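Local structure of CAIP (Helicobacter cinaedi, 5LBH) at residues N24-V29 against P36-T41; E82-T85 against K90-A93; A56-Q61 against D119-A124; K105-L110 against D127-E132. The protein probably stores iron as a dodecameric mini-ferritin of the Dps family, and promotes the differentiation of macrophages into foam cells during atherosclerotic inflammation. All blocks are in the same frame, centred on the assembly; numbering follows the deposited sequence.

Interaction 1 (N24-V29 against P36-T41). With FE (Fe (III) ion), chain V.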
# COMPACT_ATOMS: atom_id res chain seq x y z
N ASN A 24 -29.90 -12.72 -9.82
CA ASN A 24 -30.71 -13.89 -9.56
C ASN A 24 -29.87 -15.17 -9.60
O ASN A 24 -29.97 -16.01 -8.69
CB ASN A 24 -31.86 -13.90 -10.58
CG ASN A 24 -32.76 -15.09 -10.47
OD1 ASN A 24 -32.72 -15.83 -9.50
ND2 ASN A 24 -33.63 -15.24 -11.46
N PHE A 25 -29.01 -15.34 -10.61
CA PHE A 25 -28.07 -16.46 -10.59
C PHE A 25 -27.18 -16.42 -9.35
O PHE A 25 -26.90 -17.46 -8.73
CB PHE A 25 -27.19 -16.44 -11.84
CG PHE A 25 -27.94 -16.61 -13.13
CD1 PHE A 25 -29.16 -17.26 -13.15
CD2 PHE A 25 -27.42 -16.12 -14.31
CE1 PHE A 25 -29.85 -17.42 -14.34
CE2 PHE A 25 -28.10 -16.28 -15.51
CZ PHE A 25 -29.32 -16.93 -15.52
N HIS A 26 -26.73 -15.22 -8.98
CA HIS A 26 -25.85 -15.03 -7.84
C HIS A 26 -26.51 -15.47 -6.54
O HIS A 26 -25.86 -16.06 -5.67
CB HIS A 26 -25.44 -13.56 -7.81
CG HIS A 26 -24.62 -13.17 -6.62
ND1 HIS A 26 -23.32 -13.59 -6.43
CD2 HIS A 26 -24.91 -12.34 -5.59
CE1 HIS A 26 -22.86 -13.06 -5.32
NE2 HIS A 26 -23.80 -12.30 -4.79
N TRP A 27 -27.81 -15.19 -6.38
CA TRP A 27 -28.52 -15.48 -5.14
C TRP A 27 -29.00 -16.93 -5.04
O TRP A 27 -29.09 -17.48 -3.93
CB TRP A 27 -29.73 -14.57 -5.01
CG TRP A 27 -29.45 -13.12 -4.93
CD1 TRP A 27 -28.39 -12.51 -4.32
CD2 TRP A 27 -30.27 -12.06 -5.45
NE1 TRP A 27 -28.48 -11.15 -4.45
CE2 TRP A 27 -29.63 -10.84 -5.13
CE3 TRP A 27 -31.47 -12.03 -6.17
CZ2 TRP A 27 -30.14 -9.60 -5.51
CZ3 TRP A 27 -31.99 -10.80 -6.55
CH2 TRP A 27 -31.32 -9.60 -6.22
N ASN A 28 -29.36 -17.56 -6.16
CA ASN A 28 -30.16 -18.78 -6.15
C ASN A 28 -29.43 -19.99 -6.71
O ASN A 28 -30.07 -20.98 -7.07
CB ASN A 28 -31.46 -18.56 -6.92
CG ASN A 28 -32.36 -17.52 -6.27
OD1 ASN A 28 -32.52 -17.50 -5.05
ND2 ASN A 28 -32.98 -16.66 -7.08
N VAL A 29 -28.09 -19.91 -6.84
CA VAL A 29 -27.30 -21.09 -7.18
C VAL A 29 -27.32 -22.09 -6.02
O VAL A 29 -27.25 -21.72 -4.84
CB VAL A 29 -25.87 -20.69 -7.59
CG1 VAL A 29 -25.14 -19.94 -6.47
CG2 VAL A 29 -25.07 -21.91 -7.99
N PRO A 36 -17.70 -20.73 -5.74
CA PRO A 36 -17.14 -20.11 -6.95
C PRO A 36 -18.20 -19.48 -7.83
O PRO A 36 -18.02 -18.36 -8.35
CB PRO A 36 -16.42 -21.28 -7.65
CG PRO A 36 -16.86 -22.49 -6.97
CD PRO A 36 -17.29 -22.14 -5.61
N THR A 37 -19.36 -20.13 -7.97
CA THR A 37 -20.39 -19.57 -8.83
C THR A 37 -20.98 -18.30 -8.24
O THR A 37 -21.22 -17.33 -8.95
CB THR A 37 -21.46 -20.63 -9.07
OG1 THR A 37 -20.90 -21.64 -9.93
CG2 THR A 37 -22.67 -20.01 -9.76
N HIS A 38 -21.18 -18.28 -6.92
CA HIS A 38 -21.66 -17.07 -6.26
C HIS A 38 -20.73 -15.89 -6.54
O HIS A 38 -21.19 -14.78 -6.84
CB HIS A 38 -21.81 -17.37 -4.77
CG HIS A 38 -22.42 -16.27 -3.95
ND1 HIS A 38 -23.75 -15.92 -4.04
CD2 HIS A 38 -21.90 -15.51 -2.95
CE1 HIS A 38 -24.02 -14.97 -3.16
NE2 HIS A 38 -22.91 -14.70 -2.49
N LYS A 39 -19.42 -16.14 -6.53
CA LYS A 39 -18.44 -15.08 -6.73
C LYS A 39 -18.29 -14.70 -8.21
O LYS A 39 -18.18 -13.51 -8.54
CB LYS A 39 -17.11 -15.51 -6.13
CG LYS A 39 -16.06 -14.42 -6.12
CD LYS A 39 -14.95 -14.72 -7.10
CE LYS A 39 -13.83 -13.73 -6.95
NZ LYS A 39 -12.69 -14.03 -7.87
N ALA A 40 -18.26 -15.68 -9.12
CA ALA A 40 -18.15 -15.33 -10.54
C ALA A 40 -19.33 -14.47 -10.98
O ALA A 40 -19.15 -13.46 -11.66
CB ALA A 40 -18.04 -16.58 -11.40
N THR A 41 -20.55 -14.86 -10.60
CA THR A 41 -21.71 -14.04 -10.95
C THR A 41 -21.59 -12.63 -10.38
O THR A 41 -22.08 -11.66 -10.98
CB THR A 41 -23.01 -14.69 -10.48
OG1 THR A 41 -22.94 -14.94 -9.07
CG2 THR A 41 -23.26 -16.00 -11.20
FE FE V . -24.00 -10.94 -2.81
O HOH W 1 -22.18 -11.56 -1.08

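Interaction 2 (E82-T85 against K90-A93)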
# COMPACT_ATOMS: atom_id res chain seq x y z
N GLU A 82 -35.74 -13.71 -16.27
CA GLU A 82 -35.83 -15.06 -15.75
C GLU A 82 -36.64 -15.10 -14.45
O GLU A 82 -36.24 -14.49 -13.45
CB GLU A 82 -34.43 -15.65 -15.54
CG GLU A 82 -34.41 -17.05 -14.94
CD GLU A 82 -35.21 -18.05 -15.74
OE1 GLU A 82 -36.45 -18.01 -15.67
OE2 GLU A 82 -34.61 -18.90 -16.44
N SER A 83 -37.75 -15.84 -14.47
CA SER A 83 -38.63 -15.93 -13.32
C SER A 83 -38.28 -17.06 -12.36
O SER A 83 -38.60 -16.96 -11.18
CB SER A 83 -40.08 -16.10 -13.79
OG SER A 83 -40.69 -14.84 -14.05
N LYS A 84 -37.62 -18.13 -12.82
CA LYS A 84 -37.23 -19.20 -11.90
C LYS A 84 -36.27 -18.68 -10.83
O LYS A 84 -35.63 -17.64 -10.97
CB LYS A 84 -36.59 -20.36 -12.67
CG LYS A 84 -37.31 -20.73 -13.96
CD LYS A 84 -36.51 -21.74 -14.77
CE LYS A 84 -35.93 -22.81 -13.83
NZ LYS A 84 -34.58 -23.33 -14.26
N THR A 85 -36.17 -19.44 -9.73
CA THR A 85 -35.55 -18.97 -8.50
C THR A 85 -34.61 -19.99 -7.90
O THR A 85 -34.41 -20.00 -6.68
CB THR A 85 -36.61 -18.56 -7.45
OG1 THR A 85 -37.09 -19.73 -6.76
CG2 THR A 85 -37.76 -17.76 -8.03
N LYS A 90 -24.32 -25.74 -13.62
CA LYS A 90 -24.22 -25.99 -15.05
C LYS A 90 -25.30 -25.25 -15.83
O LYS A 90 -25.06 -24.79 -16.95
CB LYS A 90 -24.28 -27.49 -15.34
CG LYS A 90 -23.75 -27.87 -16.71
CD LYS A 90 -24.67 -28.84 -17.43
CE LYS A 90 -26.12 -28.35 -17.37
NZ LYS A 90 -27.08 -29.11 -18.23
N GLU A 91 -26.49 -25.09 -15.26
CA GLU A 91 -27.51 -24.32 -15.94
C GLU A 91 -27.11 -22.84 -16.07
O GLU A 91 -27.27 -22.24 -17.14
CB GLU A 91 -28.84 -24.48 -15.20
CG GLU A 91 -29.83 -23.39 -15.49
CD GLU A 91 -31.20 -23.61 -14.87
OE1 GLU A 91 -31.31 -24.37 -13.86
OE2 GLU A 91 -32.17 -23.00 -15.40
N ILE A 92 -26.54 -22.26 -15.01
CA ILE A 92 -26.09 -20.87 -15.06
C ILE A 92 -24.99 -20.68 -16.10
O ILE A 92 -24.97 -19.68 -16.83
CB ILE A 92 -25.61 -20.41 -13.67
CG1 ILE A 92 -26.79 -20.27 -12.71
CG2 ILE A 92 -24.76 -19.14 -13.76
CD1 ILE A 92 -26.38 -19.94 -11.29
N ALA A 93 -24.05 -21.62 -16.17
CA ALA A 93 -22.96 -21.51 -17.14
C ALA A 93 -23.48 -21.41 -18.56
O ALA A 93 -22.91 -20.68 -19.37
CB ALA A 93 -22.03 -22.70 -17.01

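Interaction 3 (A56-Q61 against D119-A124). With FE (Fe (III) ion), chain M.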
# COMPACT_ATOMS: atom_id res chain seq x y z
N ALA A 56 -24.07 4.34 -21.90
CA ALA A 56 -24.97 5.49 -21.76
C ALA A 56 -24.21 6.80 -21.94
O ALA A 56 -24.71 7.74 -22.56
CB ALA A 56 -25.65 5.49 -20.40
N GLU A 57 -23.02 6.89 -21.33
CA GLU A 57 -22.22 8.10 -21.44
C GLU A 57 -21.67 8.30 -22.84
O GLU A 57 -21.52 9.44 -23.28
CB GLU A 57 -21.09 8.06 -20.41
CG GLU A 57 -21.55 8.60 -19.08
CD GLU A 57 -20.56 8.38 -17.96
OE1 GLU A 57 -20.99 8.53 -16.80
OE2 GLU A 57 -19.36 8.10 -18.22
N ARG A 58 -21.41 7.22 -23.57
CA ARG A 58 -20.94 7.43 -24.93
C ARG A 58 -22.05 8.01 -25.80
O ARG A 58 -21.81 8.93 -26.60
CB ARG A 58 -20.41 6.11 -25.51
CG ARG A 58 -19.97 6.25 -26.93
CD ARG A 58 -18.74 7.15 -27.03
NE ARG A 58 -18.26 7.29 -28.40
CZ ARG A 58 -17.59 8.35 -28.85
NH1 ARG A 58 -17.32 9.37 -28.03
NH2 ARG A 58 -17.19 8.40 -30.11
N VAL A 59 -23.30 7.55 -25.61
CA VAL A 59 -24.44 8.14 -26.31
C VAL A 59 -24.49 9.63 -26.05
O VAL A 59 -24.71 10.45 -26.95
CB VAL A 59 -25.74 7.43 -25.88
CG1 VAL A 59 -26.97 8.20 -26.30
CG2 VAL A 59 -25.78 6.02 -26.40
N LEU A 60 -24.22 10.02 -24.81
CA LEU A 60 -24.36 11.41 -24.44
C LEU A 60 -23.30 12.27 -25.13
O LEU A 60 -23.62 13.31 -25.72
CB LEU A 60 -24.28 11.49 -22.92
CG LEU A 60 -25.15 12.32 -21.97
CD1 LEU A 60 -26.59 12.36 -22.30
CD2 LEU A 60 -25.01 11.72 -20.62
N GLN A 61 -22.05 11.82 -25.15
CA GLN A 61 -21.01 12.58 -25.83
C GLN A 61 -21.18 12.58 -27.35
O GLN A 61 -20.54 13.40 -28.02
CB GLN A 61 -19.62 12.13 -25.34
CG GLN A 61 -19.37 10.67 -25.36
CD GLN A 61 -18.35 10.24 -24.32
OE1 GLN A 61 -17.46 9.46 -24.62
NE2 GLN A 61 -18.50 10.72 -23.11
N ASP A 119 -16.30 6.70 -36.66
CA ASP A 119 -16.36 6.79 -35.20
C ASP A 119 -15.46 5.70 -34.63
O ASP A 119 -15.91 4.66 -34.13
CB ASP A 119 -17.80 6.64 -34.73
CG ASP A 119 -17.95 6.86 -33.25
OD1 ASP A 119 -19.09 6.83 -32.76
OD2 ASP A 119 -16.94 7.02 -32.56
N LYS A 120 -14.15 5.97 -34.66
CA LYS A 120 -13.18 4.96 -34.24
C LYS A 120 -13.12 4.79 -32.73
O LYS A 120 -12.74 3.70 -32.27
CB LYS A 120 -11.80 5.28 -34.84
CG LYS A 120 -11.85 5.29 -36.36
CD LYS A 120 -10.52 5.57 -37.05
CE LYS A 120 -10.44 7.01 -37.54
NZ LYS A 120 -9.46 7.12 -38.66
N VAL A 121 -13.50 5.81 -31.96
CA VAL A 121 -13.54 5.70 -30.50
C VAL A 121 -14.58 4.68 -30.05
O VAL A 121 -14.31 3.84 -29.20
CB VAL A 121 -13.81 7.08 -29.87
CG1 VAL A 121 -13.86 6.94 -28.36
CG2 VAL A 121 -12.73 8.09 -30.25
N SER A 122 -15.81 4.78 -30.58
CA SER A 122 -16.84 3.79 -30.26
C SER A 122 -16.43 2.40 -30.73
O SER A 122 -16.65 1.40 -30.03
CB SER A 122 -18.16 4.19 -30.90
OG SER A 122 -18.72 5.34 -30.33
N ALA A 123 -15.80 2.32 -31.91
CA ALA A 123 -15.37 1.02 -32.43
C ALA A 123 -14.27 0.41 -31.56
O ALA A 123 -14.26 -0.81 -31.35
CB ALA A 123 -14.93 1.16 -33.88
N ALA A 124 -13.33 1.23 -31.07
CA ALA A 124 -12.27 0.71 -30.21
C ALA A 124 -12.84 0.14 -28.91
O ALA A 124 -12.46 -0.95 -28.47
CB ALA A 124 -11.26 1.80 -29.90
FE FE M . -20.19 7.75 -14.91

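Interaction 4 (K105-L110 against D127-E132)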
# COMPACT_ATOMS: atom_id res chain seq x y z
N LYS A 105 -22.54 -10.60 -30.77
CA LYS A 105 -23.13 -10.07 -32.01
C LYS A 105 -23.35 -8.57 -31.92
O LYS A 105 -22.96 -7.81 -32.81
CB LYS A 105 -24.45 -10.77 -32.34
CG LYS A 105 -24.35 -12.12 -33.01
CD LYS A 105 -25.73 -12.54 -33.52
CE LYS A 105 -26.71 -12.86 -32.37
NZ LYS A 105 -26.56 -14.26 -31.86
N LEU A 106 -23.94 -8.12 -30.81
CA LEU A 106 -24.27 -6.71 -30.63
C LEU A 106 -23.02 -5.83 -30.69
O LEU A 106 -22.99 -4.83 -31.43
CB LEU A 106 -24.97 -6.55 -29.29
CG LEU A 106 -26.21 -5.69 -29.18
CD1 LEU A 106 -27.15 -6.10 -30.31
CD2 LEU A 106 -26.85 -5.93 -27.81
N PHE A 107 -21.96 -6.20 -29.98
CA PHE A 107 -20.75 -5.39 -29.99
C PHE A 107 -20.03 -5.49 -31.33
O PHE A 107 -19.44 -4.50 -31.78
CB PHE A 107 -19.81 -5.81 -28.87
CG PHE A 107 -20.17 -5.20 -27.56
CD1 PHE A 107 -19.94 -3.84 -27.33
CD2 PHE A 107 -20.75 -5.97 -26.56
CE1 PHE A 107 -20.27 -3.27 -26.11
CE2 PHE A 107 -21.08 -5.40 -25.34
CZ PHE A 107 -20.84 -4.05 -25.12
N THR A 108 -20.10 -6.64 -31.98
CA THR A 108 -19.51 -6.76 -33.31
C THR A 108 -20.19 -5.82 -34.29
O THR A 108 -19.52 -5.09 -35.03
CB THR A 108 -19.61 -8.20 -33.80
OG1 THR A 108 -19.02 -9.07 -32.83
CG2 THR A 108 -18.94 -8.36 -35.15
N GLU A 109 -21.52 -5.80 -34.30
CA GLU A 109 -22.19 -4.93 -35.25
C GLU A 109 -21.98 -3.46 -34.90
O GLU A 109 -21.84 -2.63 -35.80
CB GLU A 109 -23.67 -5.30 -35.34
CG GLU A 109 -24.43 -4.50 -36.40
CD GLU A 109 -23.80 -4.61 -37.82
OE1 GLU A 109 -23.16 -5.66 -38.13
OE2 GLU A 109 -23.94 -3.64 -38.61
N LEU A 110 -21.88 -3.13 -33.61
CA LEU A 110 -21.51 -1.77 -33.22
C LEU A 110 -20.16 -1.37 -33.78
O LEU A 110 -19.98 -0.24 -34.24
CB LEU A 110 -21.50 -1.66 -31.69
CG LEU A 110 -20.96 -0.37 -31.06
CD1 LEU A 110 -21.75 0.85 -31.50
CD2 LEU A 110 -20.92 -0.46 -29.54
N ASP A 127 -14.59 -3.08 -29.83
CA ASP A 127 -13.64 -4.15 -30.07
C ASP A 127 -13.04 -4.67 -28.78
O ASP A 127 -12.79 -5.87 -28.64
CB ASP A 127 -12.54 -3.70 -31.02
CG ASP A 127 -13.06 -3.42 -32.43
OD1 ASP A 127 -12.45 -2.58 -33.14
OD2 ASP A 127 -14.05 -4.07 -32.83
N ASP A 128 -12.85 -3.79 -27.79
CA ASP A 128 -12.35 -4.26 -26.51
C ASP A 128 -13.37 -5.20 -25.86
O ASP A 128 -13.01 -6.26 -25.35
CB ASP A 128 -12.02 -3.07 -25.60
CG ASP A 128 -11.52 -3.49 -24.22
OD1 ASP A 128 -12.07 -3.01 -23.20
OD2 ASP A 128 -10.54 -4.28 -24.13
N LYS A 129 -14.67 -4.85 -25.93
CA LYS A 129 -15.68 -5.75 -25.38
C LYS A 129 -15.84 -7.01 -26.23
O LYS A 129 -16.10 -8.09 -25.68
CB LYS A 129 -17.03 -5.05 -25.22
CG LYS A 129 -16.92 -3.79 -24.38
CD LYS A 129 -16.46 -4.12 -22.98
CE LYS A 129 -15.68 -2.96 -22.41
NZ LYS A 129 -15.23 -3.22 -21.02
N VAL A 130 -15.65 -6.92 -27.55
CA VAL A 130 -15.68 -8.13 -28.37
C VAL A 130 -14.60 -9.11 -27.92
O VAL A 130 -14.85 -10.31 -27.80
CB VAL A 130 -15.54 -7.76 -29.87
CG1 VAL A 130 -15.28 -9.00 -30.71
CG2 VAL A 130 -16.80 -7.07 -30.38
N GLY A 131 -13.38 -8.60 -27.67
CA GLY A 131 -12.29 -9.47 -27.21
C GLY A 131 -12.52 -10.04 -25.82
O GLY A 131 -12.23 -11.22 -25.56
N GLU A 132 -13.03 -9.23 -24.89
CA GLU A 132 -13.32 -9.75 -23.56
C GLU A 132 -14.38 -10.84 -23.64
O GLU A 132 -14.24 -11.90 -23.01
CB GLU A 132 -13.79 -8.64 -22.61
CG GLU A 132 -12.74 -7.63 -22.21
CD GLU A 132 -13.33 -6.34 -21.64
OE1 GLU A 132 -14.55 -6.29 -21.38
OE2 GLU A 132 -12.56 -5.37 -21.43

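Interaction 1 (N24-V29 against P36-T41)
The imidazole rings of His26 and His38 make an offset stack, with centroids 3.7 Å apart and planes inclined by only 11°. His38 CE1 lies over one face of the His26 ring, shifted toward its rim. In return, His26 CE1 sits over the centre of the His38 ring. Each ring also has a neighbour at its edge. Thr41 OG1 lies in the plane of the His26 ring, 3.0 Å from His26 ND1. His26 O lies in the plane of the His38 ring and accepts a hydrogen bond from His38 ND1 at 2.7 Å. The N-H reaches this oxygen tilted from the carbonyl plane, and the bond fixes the rotation of the His38 ring. In both histidines CG is anti to the backbone N (chi1 175° in His26), which swings each ring toward the facing helix.

Beside the rings the contact is apolar. Val29 CG2 meets Thr37 CG2 at 3.5 Å, while Phe25 CB touches the methyl of Thr41 and its ring turns away to meet Phe87 edge-to-face. Segments 24-28 and 36-41 run nearly antiparallel, their axes 8.3 Å apart at closest approach.

His26 NE2 binds the iron(III) ion at 2.4 Å, and a water is also a ligand. His38 is not a ligand here, but its stack and hydrogen bond hold it beside the first shell. Asp53 and Glu57 of a neighbouring subunit complete the metal site. A histidine from one subunit and acidic residues from another sharing an iron are characteristic of the Dps ferroxidase centre, built at the interface between two subunits.

Interaction 2 (E82-T85 against K90-A93)
Lys84 lies in an irregular loop and Glu91 near the start of helix 89-116, with their CA atoms 11.7 Å apart, so that long side chains alone bridge the gap. The two chains come from opposite directions. Lys84 NZ and Glu91 OE2 form a salt bridge at 2.7 Å. The other carboxylate oxygen, Glu91 OE1, stays 3.5 Å from Lys84 NZ, so the ammonium group favours one oxygen.

Glu91 spans its share as an extended chain, with CG anti to the backbone N (chi1 160°) and the chain straight beyond it. Lys84 starts out straight but bends at chi3 and chi4 to bring its amine to the carboxylate. The loop belongs to the long connection between helices 34-61 and 89-116 of the ferritin-like four-helix bundle. In Dps proteins this connection carries a short extra helix, here 70-76. The salt bridge therefore ties the returning end of the crossover to the third long helix.

The loop also has a bond of its own. Lys84 N donates to Glu82 OE1 at 3.1 Å, meeting that oxygen from above the carboxylate plane. This bond holds the Glu82 side chain back against the loop. Glu82 OE2 is 4.9 Å from Glu91 OE2, and the positive charge of Lys84 probably eases the repulsion between the two acids. On the backbone side, Lys84 O accepts a hydrogen bond from Asn24 ND2 of helix 4-28.

Interaction 3 (A56-Q61 against D119-A124)
Arg58 reaches across from helix 34-61 and presents its guanidinium edge to Ser122 and Asp119. Its chain leaves with CG anti to the backbone N and then bends at chi2 (67°), which turns the flat group toward the start of helix 120-144. Arg58 NE donates to Ser122 OG at 2.8 Å. This bond is almost straight, at 174°, and the oxygen lies in the guanidinium plane. Arg58 NH2 makes a salt bridge with Asp119 OD2, also at 2.8 Å, approaching it on the syn side. The carboxylate is not coplanar with the guanidinium: the two planes are 58° apart. Val121 covers one guanidinium face, with CG1 lying over its centre.

The acceptors are themselves held in place. Asp119 is the N-cap of helix 120-144, and its OD2 accepts from Ser122 N at 3.2 Å. Ser122 N and Arg58 NH2 reach that oxygen from opposite faces of the carboxylate plane. Ser122 OG, which accepts from Arg58, donates to Asp119 OD1 at 2.9 Å. Each polar group thus orients the next.

Arg58 NH1 hydrogen-bonds Gln134 of a neighbouring subunit and, weakly, Gln61. Next to Arg58 in the chain, Glu57 leads off in a different direction, and its OE1 binds an iron(III) ion at 2.2 Å. Asp53 of the same chain and His26 of a neighbouring subunit share that metal. The contact joins the end of the second long helix to the capped start of the fourth in a ferritin-like four-helix bundle, one residue along the helix from Glu57, a ligand of the intersubunit iron site.

Interaction 4 (K105-L110 against D127-E132)
An aliphatic carbon of a lysine, not its amine, meets the aromatic ring here: Lys129 CB sits squarely over the face of Phe107, 3.7 Å from the ring centroid. The approach is only 7° off the ring normal, which makes it a CH-pi contact. It joins the third and fourth long helices of the ferritin-like four-helix bundle. Segments 105-110 and 127-132 run roughly antiparallel, at 150°, and their axes come within 8.7 Å.

The side chains of Phe107 and Lys129 lie side by side and point the same way. Lys129 CG continues over the outer part of the ring, near CE1 and CZ. Ile11 of helix 4-28 and Leu133 also pack on Phe107, placing the ring inside the bundle.

Val130 makes the second part of the contact with its CG2 methyl. Val130 CG2 rests on Phe107 CB at 3.6 Å and lies near the backbone N of Thr108. The Thr108 side chain crosses that of Val130 at about a right angle, and its OG1 hydrogen-bonds back to Leu104 O of its own helix. Val130 also packs against Val121 of a neighbouring subunit.

Beyond the ring, Lys129 bends at chi2 (-62°), and its end leads away from the facing helix. The amine thereby joins Asp128 and Glu132 in a salt-bridge network, and its charge probably eases the closeness of their carboxylates. Lys129 NZ meets Glu132 OE1 on the syn side at 3.2 Å, while Asp128 OD1 is a longer partner at 3.8 Å.

Interaction 1 is buried, interactions 3 and 4 are partly buried, and interaction 2 lies at the surface. Interactions 1 and 3 share helix 34-61 but sit on opposite sides of the chain's centre, about 31 Å apart between centres. Each supplies a ligand to an iron site shared with another subunit: a histidine from interaction 1, a glutamate from interaction 3. Interactions 1 and 2 touch, through Asn24 and the backbone of Lys84. Interactions 3 and 4 both use helix 120-144 and adjoin in sequence. Their chemistry differs: stacked rings in 1, a single salt bridge at the surface in 2, a polar network in 3, and mainly apolar helix packing in 4.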